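Local coordinates for protein isomerase/lactonizing enzyme (PDB 1RVK) that is of unknown function but, as a magnesium-binding member of the enolase superfamily, probably acts by abstracting the proton next to a substrate carboxylate, at residues Leu132-Ile137 with Gly167-Thr172; Ile201-Asp206 with Leu226-Ile231; Asp215-Gly220 with Asp248-Pro253; Val255-Ala260 with Asp277-Gly282. One frame throughout, in Å; residues are numbered along the deposited sequence.

Interaction 1: Leu132-Ile137 with Gly167-Thr172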
loop_
_atom_site.group_PDB
_atom_site.type_symbol
_atom_site.label_atom_id
_atom_site.label_comp_id
_atom_site.label_asym_id
_atom_site.label_seq_id
_atom_site.Cartn_x
_atom_site.Cartn_y
_atom_site.Cartn_z
ATOM N N LEU A 132 -9.770 -11.642 3.535
ATOM C CA LEU A 132 -9.663 -11.931 2.116
ATOM C C LEU A 132 -8.690 -10.946 1.486
ATOM O O LEU A 132 -8.640 -9.776 1.866
ATOM C CB LEU A 132 -11.022 -11.782 1.427
ATOM C CG LEU A 132 -12.110 -12.811 1.733
ATOM C CD1 LEU A 132 -13.405 -12.377 1.066
ATOM C CD2 LEU A 132 -11.687 -14.185 1.229
ATOM N N ALA A 133 -7.918 -11.428 0.522
ATOM C CA ALA A 133 -6.967 -10.579 -0.177
ATOM C C ALA A 133 -7.241 -10.667 -1.669
ATOM O O ALA A 133 -7.706 -11.698 -2.157
ATOM C CB ALA A 133 -5.541 -11.042 0.114
ATOM N N TYR A 134 -6.995 -9.578 -2.391
ATOM C CA TYR A 134 -7.168 -9.624 -3.834
ATOM C C TYR A 134 -5.769 -9.626 -4.426
ATOM O O TYR A 134 -4.840 -9.076 -3.835
ATOM C CB TYR A 134 -8.008 -8.443 -4.367
ATOM C CG TYR A 134 -7.470 -7.028 -4.181
ATOM C CD1 TYR A 134 -6.469 -6.512 -5.009
ATOM C CD2 TYR A 134 -8.027 -6.181 -3.227
ATOM C CE1 TYR A 134 -6.044 -5.177 -4.892
ATOM C CE2 TYR A 134 -7.616 -4.860 -3.101
ATOM C CZ TYR A 134 -6.633 -4.360 -3.932
ATOM O OH TYR A 134 -6.259 -3.041 -3.804
ATOM N N GLY A 135 -5.611 -10.292 -5.563
ATOM C CA GLY A 135 -4.314 -10.338 -6.209
ATOM C C GLY A 135 -4.172 -9.065 -7.014
ATOM O O GLY A 135 -4.896 -8.868 -7.986
ATOM N N SER A 136 -3.246 -8.204 -6.602
ATOM C CA SER A 136 -3.018 -6.925 -7.267
ATOM C C SER A 136 -1.920 -7.090 -8.317
ATOM O O SER A 136 -0.743 -7.223 -7.982
ATOM C CB SER A 136 -2.614 -5.880 -6.221
ATOM O OG SER A 136 -2.929 -4.567 -6.644
ATOM N N ILE A 137 -2.318 -7.075 -9.585
ATOM C CA ILE A 137 -1.394 -7.263 -10.702
ATOM C C ILE A 137 -0.580 -6.026 -11.076
ATOM O O ILE A 137 -1.117 -4.920 -11.166
ATOM C CB ILE A 137 -2.157 -7.738 -11.956
ATOM C CG1 ILE A 137 -2.968 -8.993 -11.623
ATOM C CG2 ILE A 137 -1.176 -8.040 -13.083
ATOM C CD1 ILE A 137 -3.874 -9.457 -12.748
ATOM N N GLY A 167 -10.563 -12.187 -5.453
ATOM C CA GLY A 167 -10.655 -10.896 -6.112
ATOM C C GLY A 167 -9.362 -10.643 -6.863
ATOM O O GLY A 167 -8.316 -11.149 -6.471
ATOM N N ILE A 168 -9.431 -9.867 -7.940
ATOM C CA ILE A 168 -8.254 -9.562 -8.749
ATOM C C ILE A 168 -8.316 -8.123 -9.235
ATOM O O ILE A 168 -9.350 -7.691 -9.742
ATOM C CB ILE A 168 -8.190 -10.472 -9.999
ATOM C CG1 ILE A 168 -8.072 -11.933 -9.569
ATOM C CG2 ILE A 168 -7.000 -10.079 -10.880
ATOM C CD1 ILE A 168 -8.228 -12.917 -10.714
ATOM N N LYS A 169 -7.220 -7.382 -9.082
ATOM C CA LYS A 169 -7.194 -6.003 -9.557
ATOM C C LYS A 169 -6.126 -5.834 -10.625
ATOM O O LYS A 169 -4.976 -6.232 -10.441
ATOM C CB LYS A 169 -6.915 -5.013 -8.421
ATOM C CG LYS A 169 -7.068 -3.555 -8.875
ATOM C CD LYS A 169 -6.983 -2.559 -7.723
ATOM C CE LYS A 169 -5.546 -2.316 -7.279
ATOM N NZ LYS A 169 -5.493 -1.423 -6.081
ATOM N N LEU A 170 -6.507 -5.244 -11.749
ATOM C CA LEU A 170 -5.544 -5.022 -12.815
ATOM C C LEU A 170 -4.990 -3.612 -12.764
ATOM O O LEU A 170 -5.728 -2.663 -12.500
ATOM C CB LEU A 170 -6.187 -5.189 -14.194
ATOM C CG LEU A 170 -6.886 -6.460 -14.668
ATOM C CD1 LEU A 170 -7.203 -6.289 -16.148
ATOM C CD2 LEU A 170 -5.998 -7.675 -14.466
ATOM N N HIS A 171 -3.686 -3.486 -12.982
ATOM C CA HIS A 171 -3.048 -2.180 -13.110
ATOM C C HIS A 171 -2.714 -2.319 -14.591
ATOM O O HIS A 171 -2.003 -3.251 -14.970
ATOM C CB HIS A 171 -1.744 -2.061 -12.303
ATOM C CG HIS A 171 -1.949 -1.799 -10.843
ATOM N ND1 HIS A 171 -2.153 -2.807 -9.925
ATOM C CD2 HIS A 171 -1.974 -0.640 -10.139
ATOM C CE1 HIS A 171 -2.293 -2.283 -8.719
ATOM N NE2 HIS A 171 -2.189 -0.970 -8.821
ATOM N N THR A 172 -3.240 -1.439 -15.436
ATOM C CA THR A 172 -2.976 -1.560 -16.862
ATOM C C THR A 172 -1.737 -0.811 -17.355
ATOM O O THR A 172 -0.909 -0.383 -16.553
ATOM C CB THR A 172 -4.233 -1.181 -17.677
ATOM O OG1 THR A 172 -4.863 -0.030 -17.098
ATOM C CG2 THR A 172 -5.224 -2.341 -17.662
#

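Interaction 2: Ile201-Asp206 with Leu226-Ile231. With MG (magnesium ion), chain B.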
loop_
_atom_site.group_PDB
_atom_site.type_symbol
_atom_site.label_atom_id
_atom_site.label_comp_id
_atom_site.label_asym_id
_atom_site.label_seq_id
_atom_site.Cartn_x
_atom_site.Cartn_y
_atom_site.Cartn_z
ATOM N N ILE A 201 -15.890 -14.029 -9.746
ATOM C CA ILE A 201 -14.656 -13.495 -9.183
ATOM C C ILE A 201 -14.784 -11.971 -9.218
ATOM O O ILE A 201 -15.205 -11.411 -10.224
ATOM C CB ILE A 201 -13.429 -13.941 -10.014
ATOM C CG1 ILE A 201 -13.288 -15.465 -9.946
ATOM C CG2 ILE A 201 -12.164 -13.264 -9.506
ATOM C CD1 ILE A 201 -13.055 -16.012 -8.542
ATOM N N ARG A 202 -14.444 -11.304 -8.119
ATOM C CA ARG A 202 -14.540 -9.848 -8.073
ATOM C C ARG A 202 -13.362 -9.224 -8.819
ATOM O O ARG A 202 -12.212 -9.626 -8.634
ATOM C CB ARG A 202 -14.602 -9.367 -6.618
ATOM C CG ARG A 202 -15.953 -9.657 -5.958
ATOM C CD ARG A 202 -15.951 -9.355 -4.464
ATOM N NE ARG A 202 -17.254 -9.616 -3.855
ATOM C CZ ARG A 202 -18.289 -8.781 -3.916
ATOM N NH1 ARG A 202 -18.176 -7.626 -4.558
ATOM N NH2 ARG A 202 -19.437 -9.102 -3.335
ATOM N N LEU A 203 -13.662 -8.243 -9.667
ATOM C CA LEU A 203 -12.638 -7.593 -10.482
ATOM C C LEU A 203 -12.594 -6.085 -10.330
ATOM O O LEU A 203 -13.628 -5.427 -10.204
ATOM C CB LEU A 203 -12.860 -7.926 -11.960
ATOM C CG LEU A 203 -12.796 -9.405 -12.341
ATOM C CD1 LEU A 203 -13.075 -9.576 -13.836
ATOM C CD2 LEU A 203 -11.422 -9.942 -11.995
HETATM N N MSE A 204 -11.381 -5.541 -10.361
HETATM C CA MSE A 204 -11.193 -4.109 -10.246
HETATM C C MSE A 204 -10.079 -3.634 -11.160
HETATM O O MSE A 204 -9.249 -4.428 -11.610
HETATM C CB MSE A 204 -10.918 -3.740 -8.792
HETATM C CG MSE A 204 -12.112 -4.077 -7.910
HETATM SE SE MSE A 204 -11.894 -5.767 -7.031
HETATM C CE MSE A 204 -10.741 -4.903 -5.802
ATOM N N ILE A 205 -10.072 -2.337 -11.448
ATOM C CA ILE A 205 -9.073 -1.770 -12.340
ATOM C C ILE A 205 -8.500 -0.467 -11.813
ATOM O O ILE A 205 -9.232 0.414 -11.366
ATOM C CB ILE A 205 -9.673 -1.524 -13.759
ATOM C CG1 ILE A 205 -8.679 -0.762 -14.639
ATOM C CG2 ILE A 205 -10.976 -0.749 -13.651
ATOM C CD1 ILE A 205 -7.501 -1.576 -15.088
ATOM N N ASP A 206 -7.175 -0.376 -11.866
ATOM C CA ASP A 206 -6.430 0.801 -11.439
ATOM C C ASP A 206 -5.623 1.156 -12.686
ATOM O O ASP A 206 -4.499 0.693 -12.869
ATOM C CB ASP A 206 -5.514 0.428 -10.273
ATOM C CG ASP A 206 -4.810 1.624 -9.663
ATOM O OD1 ASP A 206 -4.072 1.411 -8.694
ATOM O OD2 ASP A 206 -4.978 2.763 -10.140
ATOM N N LEU A 226 -18.848 -5.150 -17.939
ATOM C CA LEU A 226 -18.001 -6.210 -17.395
ATOM C C LEU A 226 -18.240 -6.492 -15.914
ATOM O O LEU A 226 -17.632 -7.395 -15.345
ATOM C CB LEU A 226 -16.523 -5.886 -17.619
ATOM C CG LEU A 226 -16.009 -5.899 -19.061
ATOM C CD1 LEU A 226 -16.301 -7.255 -19.690
ATOM C CD2 LEU A 226 -16.670 -4.801 -19.861
ATOM N N GLY A 227 -19.113 -5.710 -15.291
ATOM C CA GLY A 227 -19.426 -5.918 -13.888
ATOM C C GLY A 227 -18.285 -5.776 -12.896
ATOM O O GLY A 227 -18.211 -6.537 -11.928
ATOM N N PHE A 228 -17.400 -4.810 -13.121
ATOM C CA PHE A 228 -16.276 -4.589 -12.215
ATOM C C PHE A 228 -16.739 -3.935 -10.914
ATOM O O PHE A 228 -17.685 -3.145 -10.913
ATOM C CB PHE A 228 -15.206 -3.711 -12.880
ATOM C CG PHE A 228 -14.169 -4.485 -13.650
ATOM C CD1 PHE A 228 -12.813 -4.228 -13.459
ATOM C CD2 PHE A 228 -14.542 -5.476 -14.554
ATOM C CE1 PHE A 228 -11.836 -4.949 -14.158
ATOM C CE2 PHE A 228 -13.573 -6.204 -15.259
ATOM C CZ PHE A 228 -12.219 -5.940 -15.059
ATOM N N ASP A 229 -16.059 -4.269 -9.818
ATOM C CA ASP A 229 -16.379 -3.754 -8.489
ATOM C C ASP A 229 -16.025 -2.287 -8.294
ATOM O O ASP A 229 -16.727 -1.567 -7.587
ATOM C CB ASP A 229 -15.666 -4.580 -7.418
ATOM C CG ASP A 229 -16.426 -5.834 -7.046
ATOM O OD1 ASP A 229 -17.249 -6.305 -7.859
ATOM O OD2 ASP A 229 -16.187 -6.354 -5.934
ATOM N N TRP A 230 -14.924 -1.847 -8.887
ATOM C CA TRP A 230 -14.548 -0.448 -8.760
ATOM C C TRP A 230 -13.507 -0.009 -9.773
ATOM O O TRP A 230 -12.814 -0.831 -10.374
ATOM C CB TRP A 230 -14.063 -0.130 -7.324
ATOM C CG TRP A 230 -12.632 -0.522 -6.944
ATOM C CD1 TRP A 230 -11.479 -0.220 -7.623
ATOM C CD2 TRP A 230 -12.215 -1.178 -5.735
ATOM N NE1 TRP A 230 -10.379 -0.641 -6.912
ATOM C CE2 TRP A 230 -10.801 -1.232 -5.749
ATOM C CE3 TRP A 230 -12.900 -1.722 -4.638
ATOM C CZ2 TRP A 230 -10.060 -1.807 -4.709
ATOM C CZ3 TRP A 230 -12.161 -2.296 -3.601
ATOM C CH2 TRP A 230 -10.756 -2.332 -3.648
ATOM N N ILE A 231 -13.441 1.298 -9.978
ATOM C CA ILE A 231 -12.474 1.896 -10.880
ATOM C C ILE A 231 -11.631 2.731 -9.925
ATOM O O ILE A 231 -12.163 3.474 -9.099
ATOM C CB ILE A 231 -13.165 2.768 -11.967
ATOM C CG1 ILE A 231 -12.106 3.375 -12.893
ATOM C CG2 ILE A 231 -14.038 3.833 -11.324
ATOM C CD1 ILE A 231 -12.685 4.148 -14.063
HETATM MG MG MG B . -3.747 2.266 -6.801
HETATM O O HOH W 1 -16.557 -7.740 -9.903
HETATM O O HOH W 2 -4.311 4.191 -7.781
HETATM O O HOH W 3 -1.521 2.721 -7.076
HETATM O O HOH W 4 -3.063 0.149 -6.243
#

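Interaction 3: Asp215-Gly220 with Asp248-Pro253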
loop_
_atom_site.group_PDB
_atom_site.type_symbol
_atom_site.label_atom_id
_atom_site.label_comp_id
_atom_site.label_asym_id
_atom_site.label_seq_id
_atom_site.Cartn_x
_atom_site.Cartn_y
_atom_site.Cartn_z
ATOM N N ASP A 215 -11.529 10.639 -21.327
ATOM C CA ASP A 215 -10.993 9.279 -21.421
ATOM C C ASP A 215 -11.442 8.419 -20.238
ATOM O O ASP A 215 -11.768 7.245 -20.405
ATOM C CB ASP A 215 -9.457 9.290 -21.499
ATOM C CG ASP A 215 -8.938 9.573 -22.908
ATOM O OD1 ASP A 215 -9.697 9.381 -23.884
ATOM O OD2 ASP A 215 -7.760 9.971 -23.040
ATOM N N ALA A 216 -11.461 8.998 -19.043
ATOM C CA ALA A 216 -11.888 8.256 -17.863
ATOM C C ALA A 216 -13.358 7.858 -17.974
ATOM O O ALA A 216 -13.750 6.784 -17.517
ATOM C CB ALA A 216 -11.665 9.093 -16.602
ATOM N N LEU A 217 -14.175 8.724 -18.574
ATOM C CA LEU A 217 -15.595 8.429 -18.744
ATOM C C LEU A 217 -15.753 7.250 -19.709
ATOM O O LEU A 217 -16.574 6.359 -19.490
ATOM C CB LEU A 217 -16.336 9.655 -19.300
ATOM C CG LEU A 217 -17.833 9.466 -19.583
ATOM C CD1 LEU A 217 -18.572 9.232 -18.272
ATOM C CD2 LEU A 217 -18.396 10.693 -20.290
ATOM N N ALA A 218 -14.955 7.250 -20.770
ATOM C CA ALA A 218 -14.999 6.179 -21.760
ATOM C C ALA A 218 -14.552 4.868 -21.119
ATOM O O ALA A 218 -15.118 3.804 -21.381
ATOM C CB ALA A 218 -14.101 6.519 -22.938
ATOM N N LEU A 219 -13.526 4.946 -20.281
ATOM C CA LEU A 219 -13.024 3.762 -19.599
ATOM C C LEU A 219 -14.095 3.232 -18.641
ATOM O O LEU A 219 -14.440 2.050 -18.669
ATOM C CB LEU A 219 -11.740 4.110 -18.834
ATOM C CG LEU A 219 -10.999 3.021 -18.047
ATOM C CD1 LEU A 219 -11.762 2.679 -16.791
ATOM C CD2 LEU A 219 -10.801 1.787 -18.912
ATOM N N GLY A 220 -14.625 4.114 -17.802
ATOM C CA GLY A 220 -15.644 3.707 -16.850
ATOM C C GLY A 220 -16.882 3.119 -17.501
ATOM O O GLY A 220 -17.440 2.136 -17.016
ATOM N N ASP A 248 -20.480 11.153 -10.508
ATOM C CA ASP A 248 -21.861 11.439 -10.868
ATOM C C ASP A 248 -22.227 10.891 -12.247
ATOM O O ASP A 248 -23.405 10.677 -12.540
ATOM C CB ASP A 248 -22.118 12.947 -10.816
ATOM C CG ASP A 248 -22.241 13.467 -9.393
ATOM O OD1 ASP A 248 -22.321 14.700 -9.208
ATOM O OD2 ASP A 248 -22.265 12.638 -8.456
ATOM N N ASN A 249 -21.222 10.648 -13.083
ATOM C CA ASN A 249 -21.469 10.144 -14.430
ATOM C C ASN A 249 -21.248 8.648 -14.645
ATOM O O ASN A 249 -21.550 8.130 -15.718
ATOM C CB ASN A 249 -20.627 10.924 -15.448
ATOM C CG ASN A 249 -21.157 12.326 -15.688
ATOM O OD1 ASN A 249 -20.891 13.249 -14.917
ATOM N ND2 ASN A 249 -21.931 12.484 -16.754
ATOM N N LEU A 250 -20.716 7.953 -13.645
ATOM C CA LEU A 250 -20.480 6.516 -13.777
ATOM C C LEU A 250 -21.350 5.713 -12.827
ATOM O O LEU A 250 -21.712 6.192 -11.760
ATOM C CB LEU A 250 -19.016 6.172 -13.476
ATOM C CG LEU A 250 -17.907 6.613 -14.429
ATOM C CD1 LEU A 250 -16.598 5.965 -13.991
ATOM C CD2 LEU A 250 -18.241 6.193 -15.852
ATOM N N ASP A 251 -21.681 4.488 -13.221
ATOM C CA ASP A 251 -22.467 3.608 -12.368
ATOM C C ASP A 251 -21.501 2.830 -11.472
ATOM O O ASP A 251 -21.780 2.595 -10.298
ATOM C CB ASP A 251 -23.294 2.633 -13.213
ATOM C CG ASP A 251 -24.560 3.266 -13.768
ATOM O OD1 ASP A 251 -25.259 2.599 -14.559
ATOM O OD2 ASP A 251 -24.862 4.425 -13.406
ATOM N N ILE A 252 -20.359 2.443 -12.035
ATOM C CA ILE A 252 -19.353 1.690 -11.287
ATOM C C ILE A 252 -18.773 2.536 -10.155
ATOM O O ILE A 252 -18.505 3.728 -10.326
ATOM C CB ILE A 252 -18.198 1.206 -12.215
ATOM C CG1 ILE A 252 -17.200 0.364 -11.415
ATOM C CG2 ILE A 252 -17.484 2.399 -12.846
ATOM C CD1 ILE A 252 -16.134 -0.319 -12.272
ATOM N N PRO A 253 -18.592 1.932 -8.973
ATOM C CA PRO A 253 -18.038 2.672 -7.836
ATOM C C PRO A 253 -16.633 3.210 -8.103
ATOM O O PRO A 253 -15.796 2.536 -8.712
ATOM C CB PRO A 253 -18.046 1.638 -6.714
ATOM C CG PRO A 253 -19.249 0.794 -7.054
ATOM C CD PRO A 253 -19.080 0.607 -8.547
#

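Interaction 4: Val255-Ala260 with Asp277-Gly282. With MG (magnesium ion), chain B.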
loop_
_atom_site.group_PDB
_atom_site.type_symbol
_atom_site.label_atom_id
_atom_site.label_comp_id
_atom_site.label_asym_id
_atom_site.label_seq_id
_atom_site.Cartn_x
_atom_site.Cartn_y
_atom_site.Cartn_z
ATOM N N VAL A 255 -13.238 4.540 -6.307
ATOM C CA VAL A 255 -12.546 4.453 -5.023
ATOM C C VAL A 255 -11.366 5.414 -5.019
ATOM O O VAL A 255 -10.631 5.502 -5.999
ATOM C CB VAL A 255 -12.023 3.025 -4.755
ATOM C CG1 VAL A 255 -11.372 2.952 -3.378
ATOM C CG2 VAL A 255 -13.162 2.040 -4.844
ATOM N N GLY A 256 -11.200 6.140 -3.920
ATOM C CA GLY A 256 -10.108 7.088 -3.817
ATOM C C GLY A 256 -10.243 7.952 -2.578
ATOM O O GLY A 256 -11.205 7.806 -1.831
ATOM N N PRO A 257 -9.282 8.851 -2.319
ATOM C CA PRO A 257 -8.082 9.075 -3.122
ATOM C C PRO A 257 -6.922 8.252 -2.576
ATOM O O PRO A 257 -6.782 8.103 -1.364
ATOM C CB PRO A 257 -7.851 10.567 -2.959
ATOM C CG PRO A 257 -8.204 10.779 -1.511
ATOM C CD PRO A 257 -9.434 9.902 -1.292
ATOM N N GLU A 258 -6.090 7.711 -3.460
ATOM C CA GLU A 258 -4.959 6.928 -2.984
ATOM C C GLU A 258 -3.706 7.757 -2.752
ATOM O O GLU A 258 -3.131 7.725 -1.663
ATOM C CB GLU A 258 -4.604 5.806 -3.960
ATOM C CG GLU A 258 -3.453 4.953 -3.441
ATOM C CD GLU A 258 -2.954 3.957 -4.452
ATOM O OE1 GLU A 258 -3.757 3.113 -4.886
ATOM O OE2 GLU A 258 -1.761 4.015 -4.807
ATOM N N SER A 259 -3.291 8.504 -3.772
ATOM C CA SER A 259 -2.064 9.288 -3.699
ATOM C C SER A 259 -2.167 10.732 -3.230
ATOM O O SER A 259 -1.159 11.326 -2.858
ATOM C CB SER A 259 -1.355 9.259 -5.060
ATOM O OG SER A 259 -2.131 9.895 -6.062
ATOM N N ALA A 260 -3.365 11.300 -3.247
ATOM C CA ALA A 260 -3.542 12.688 -2.827
ATOM C C ALA A 260 -2.944 12.959 -1.445
ATOM O O ALA A 260 -3.018 12.118 -0.551
ATOM C CB ALA A 260 -5.026 13.048 -2.834
ATOM N N ASP A 277 -17.127 6.893 -4.038
ATOM C CA ASP A 277 -18.158 6.016 -3.485
ATOM C C ASP A 277 -17.546 5.120 -2.410
ATOM O O ASP A 277 -18.246 4.617 -1.530
ATOM C CB ASP A 277 -18.747 5.145 -4.593
ATOM C CG ASP A 277 -19.289 5.970 -5.744
ATOM O OD1 ASP A 277 -20.301 6.677 -5.544
ATOM O OD2 ASP A 277 -18.693 5.922 -6.841
ATOM N N ILE A 278 -16.237 4.919 -2.510
ATOM C CA ILE A 278 -15.476 4.108 -1.560
ATOM C C ILE A 278 -14.223 4.927 -1.275
ATOM O O ILE A 278 -13.588 5.428 -2.203
ATOM C CB ILE A 278 -15.044 2.759 -2.182
ATOM C CG1 ILE A 278 -16.268 1.973 -2.658
ATOM C CG2 ILE A 278 -14.254 1.946 -1.167
ATOM C CD1 ILE A 278 -15.915 0.757 -3.505
ATOM N N LEU A 279 -13.867 5.073 -0.003
ATOM C CA LEU A 279 -12.686 5.850 0.352
ATOM C C LEU A 279 -11.434 4.988 0.231
ATOM O O LEU A 279 -11.513 3.759 0.163
ATOM C CB LEU A 279 -12.815 6.370 1.787
ATOM C CG LEU A 279 -11.901 7.528 2.205
ATOM C CD1 LEU A 279 -12.237 8.767 1.376
ATOM C CD2 LEU A 279 -12.080 7.814 3.701
ATOM N N ARG A 280 -10.274 5.632 0.184
ATOM C CA ARG A 280 -9.023 4.892 0.107
ATOM C C ARG A 280 -8.011 5.549 1.029
ATOM O O ARG A 280 -8.031 6.763 1.236
ATOM C CB ARG A 280 -8.484 4.862 -1.326
ATOM C CG ARG A 280 -7.306 3.894 -1.540
ATOM C CD ARG A 280 -7.293 3.430 -2.995
ATOM N NE ARG A 280 -6.218 2.509 -3.370
ATOM C CZ ARG A 280 -6.084 1.255 -2.938
ATOM N NH1 ARG A 280 -5.074 0.512 -3.377
ATOM N NH2 ARG A 280 -6.935 0.745 -2.058
ATOM N N THR A 281 -7.148 4.729 1.612
ATOM C CA THR A 281 -6.108 5.216 2.497
ATOM C C THR A 281 -4.960 4.235 2.351
ATOM O O THR A 281 -5.036 3.294 1.562
ATOM C CB THR A 281 -6.571 5.246 3.973
ATOM O OG1 THR A 281 -5.601 5.946 4.763
ATOM C CG2 THR A 281 -6.731 3.827 4.522
ATOM N N GLY A 282 -3.897 4.464 3.107
ATOM C CA GLY A 282 -2.748 3.584 3.056
ATOM C C GLY A 282 -1.746 4.129 4.044
ATOM O O GLY A 282 -1.615 5.345 4.172
HETATM MG MG MG B . -3.747 2.266 -6.801
HETATM O O HOH W 3 -1.521 2.721 -7.076
HETATM O O HOH W 2 -4.311 4.191 -7.781
HETATM O O HOH W 4 -3.063 0.149 -6.243
#

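Interaction 1: Leu132-Ile137 with Gly167-Thr172
Gly-135 and Ile-137 are hydrogen-bonded through their backbones to Gly-167 and Lys-169, joining two parallel strands of the barrel sheet. Gly-135 N donates to Gly-167 O and Gly-135 O accepts from Lys-169 N, each at 3.0 Å, and Ile-137 N reaches Lys-169 O. Gly-167 suits its place because a side chain there would press on Tyr-134 CB, which already lies 3.4 Å from Gly-167 O.

The polar side-chain contacts gather on the face of Tyr-134, Ser-136 and Lys-169. The lysine passes its CB by the tyrosine ring, bends at chi3 (78°) and brings NZ back to Tyr-134 OH at 2.9 Å; the same nitrogen forms salt bridges with Glu-232 and Glu-329. Ser-136 OG, hydrogen-bonded to Glu-329, meets the edge of the His-171 ring, 3.2 Å from CE1. That imidazole donates from ND1 to Ile-137 O at 2.7 Å, a bent bond (133° at the hydrogen) whose acceptor sits 22° out of the ring plane.

Apolar contact falls to Ile-137, whose CD1 touches Ile-168 CG2 at 3.7 Å and presses tightly on Leu-170 CD2 at 3.3 Å; helix 150-163 packs against the same isoleucine.

Chemically the pair is two-sided: branched aliphatic chains bind strand to helix, while a lysine gripped by a phenol and two carboxylates, and a histidine tied to a backbone carbonyl, are probably held in place beside the metal site.

Interaction 2: Ile201-Asp206 with Leu226-Ile231
Met-204, a selenomethionine, rests its CE methyl on one face of the Trp-230 indole, 3.4 Å from the centroid of the six-membered ring. Bends at chi2 (97°) and chi3 fold the chain over the ring, leaving SE above the same ring but farther off at 4.7 Å, a Met-aromatic contact. On the other side of the sheet Leu-203 CB stands almost centrally over the Phe-228 ring, 3.6 Å from its centroid. At the partly exposed end Arg-202 NH1 donates to Asp-229 OD2 at 2.7 Å in a salt bridge; the oxygen lies in the guanidinium plane and is met on its syn side, with the two planar groups 68° apart.

The backbone sets these groups in place. Asp-229 N meets Leu-203 O almost end-on, 2.7 Å away, and Ile-205 N makes a weak bond to Trp-230 O at 3.3 Å. These link neighbouring parallel strands 202-206 and 230-232 of the barrel, a beta-alpha-beta unit with helix 213-224, which a Schellman motif at Gly-227 ends. Farther out, Glu-232 accepts from Trp-230 NE1.

Apolar and aromatic packing thus flanks a strand ending in a carboxylate with divided duties: Asp-206 OD1 binds magnesium at 2.1 Å, while OD2 accepts from a metal-bound water.

Interaction 3: Asp215-Gly220 with Asp248-Pro253
Leu-250 reaches from the turn after helix 240-249 into the flank of helix 213-224, where Gly-220 receives it. Its CB points at the helix but makes no close contact with it. CG, turned away from its own carbonyl carbon (chi1 -69°), continues in the same direction and comes within 4.4 Å of Gly-220 CA. The fork then straddles the glycine: CD1 lies 3.8 Å from Gly-220 CA, and CD2 lies 3.7 Å from the same carbon and equally near Gly-220 C. Glycine suits this position because the place where a side chain would leave the helix is taken by the leucine's methyl groups, so aliphatic carbon packs directly on helix backbone. CD2 also meets the tip of Leu-217, with 3.9 Å to its CD1.

The two helices are neighbours in the outer layer of a beta/alpha barrel, and the turn 250-253 leads from the second of them into strand 254-256. Leu-217 stands one helical turn before Gly-220; its extended first torsion (chi1 178°) carries CD1 across the groove to Asn-249 CB, also at 3.9 Å, near the partly exposed margin.

Deeper in, Ile-252 lays CG2 beside Gly-220 O at 4.2 Å, a loose approach, and its side chain also touches Phe-228 and Ile-231 underneath. No hydrogen bond crosses between the segments, while within the helix Gly-220 N bonds to Ala-216 O. The Leu-219 side chain packs on helix 183-197 and on Ile-231, tying helix 213-224 to the sheet, and Ile-252 itself lies about 14 Å from the magnesium ion, measured from its side chain.

Interaction 4: Val255-Ala260 with Asp277-Gly282
Strand 254-256, helix 263-272 and strand 278-281 form a beta-alpha-beta unit of the barrel, and this contact joins its two parallel strands before reaching the metal site at their C-terminal ends. Gly-256 N donates to Ile-278 O at 3.0 Å, and Val-255 CA lies 3.2 Å from the same oxygen in a CA-H...O contact. Beside this pairing Val-255 CG2 fits tightly against Ile-278, 3.3 Å from CD1; both branched side chains also pack on Trp-230 of the next strand.

A cis peptide bond precedes Pro-257, where the chain leaves the strand. Pro-257 CD rests on Leu-279 CD1, and the proline ring packs on helix 263-272.

Glu-258 and Arg-280 then run side by side in the same direction. With CG anti to the backbone N (chi1 -178°), the glutamate stretches out so that OE1 binds the magnesium ion at 2.1 Å, while OE2 accepts from a metal-bound water at 2.6 Å. Arg-280 approaches side-on with two nitrogens, both directed to OE1: NE at 3.0 Å on its anti side, fairly straight at 160°, and NH1 at 3.3 Å from above the carboxylate plane. The oxygen lies near the guanidinium plane, whose NH1 also has a salt bridge to Glu-329. One oxygen thus serves a metal and two N-H groups, which probably polarise it and hold the carboxylate in position. Glu-237, accepting from Glu-258 N, probably steadies the backbone behind it.

Three acidic ligands, Asp-206, Glu-232 and Glu-258, borne at or just beyond the ends of successive barrel strands, are the hallmark of the enolase-superfamily magnesium site.

Interactions 1, 2 and 4 lie along one curled barrel sheet, and interaction 3 sits in the helical layer outside it. Leu-170 N to Met-204 O at 2.9 Å, a probable hydrogen bond, joins interaction 1 to interaction 2; Ile-231 N and Pro-253 O, likewise 2.9 Å apart, link interaction 2 to interaction 3. Interactions 2 and 4 meet at the magnesium ion, where Asp-206 OD1 and Glu-258 OE1 stand 4.2 Å apart. Interaction 1 closes in on the site through His-171 NE2, 3.0 Å from Asp-206 OD1, and through Lys-169 NZ, 3.4 Å from Arg-280 NH1. Lys-169 and Arg-280 each form a salt bridge with Glu-329, which probably offsets the closeness of their charges.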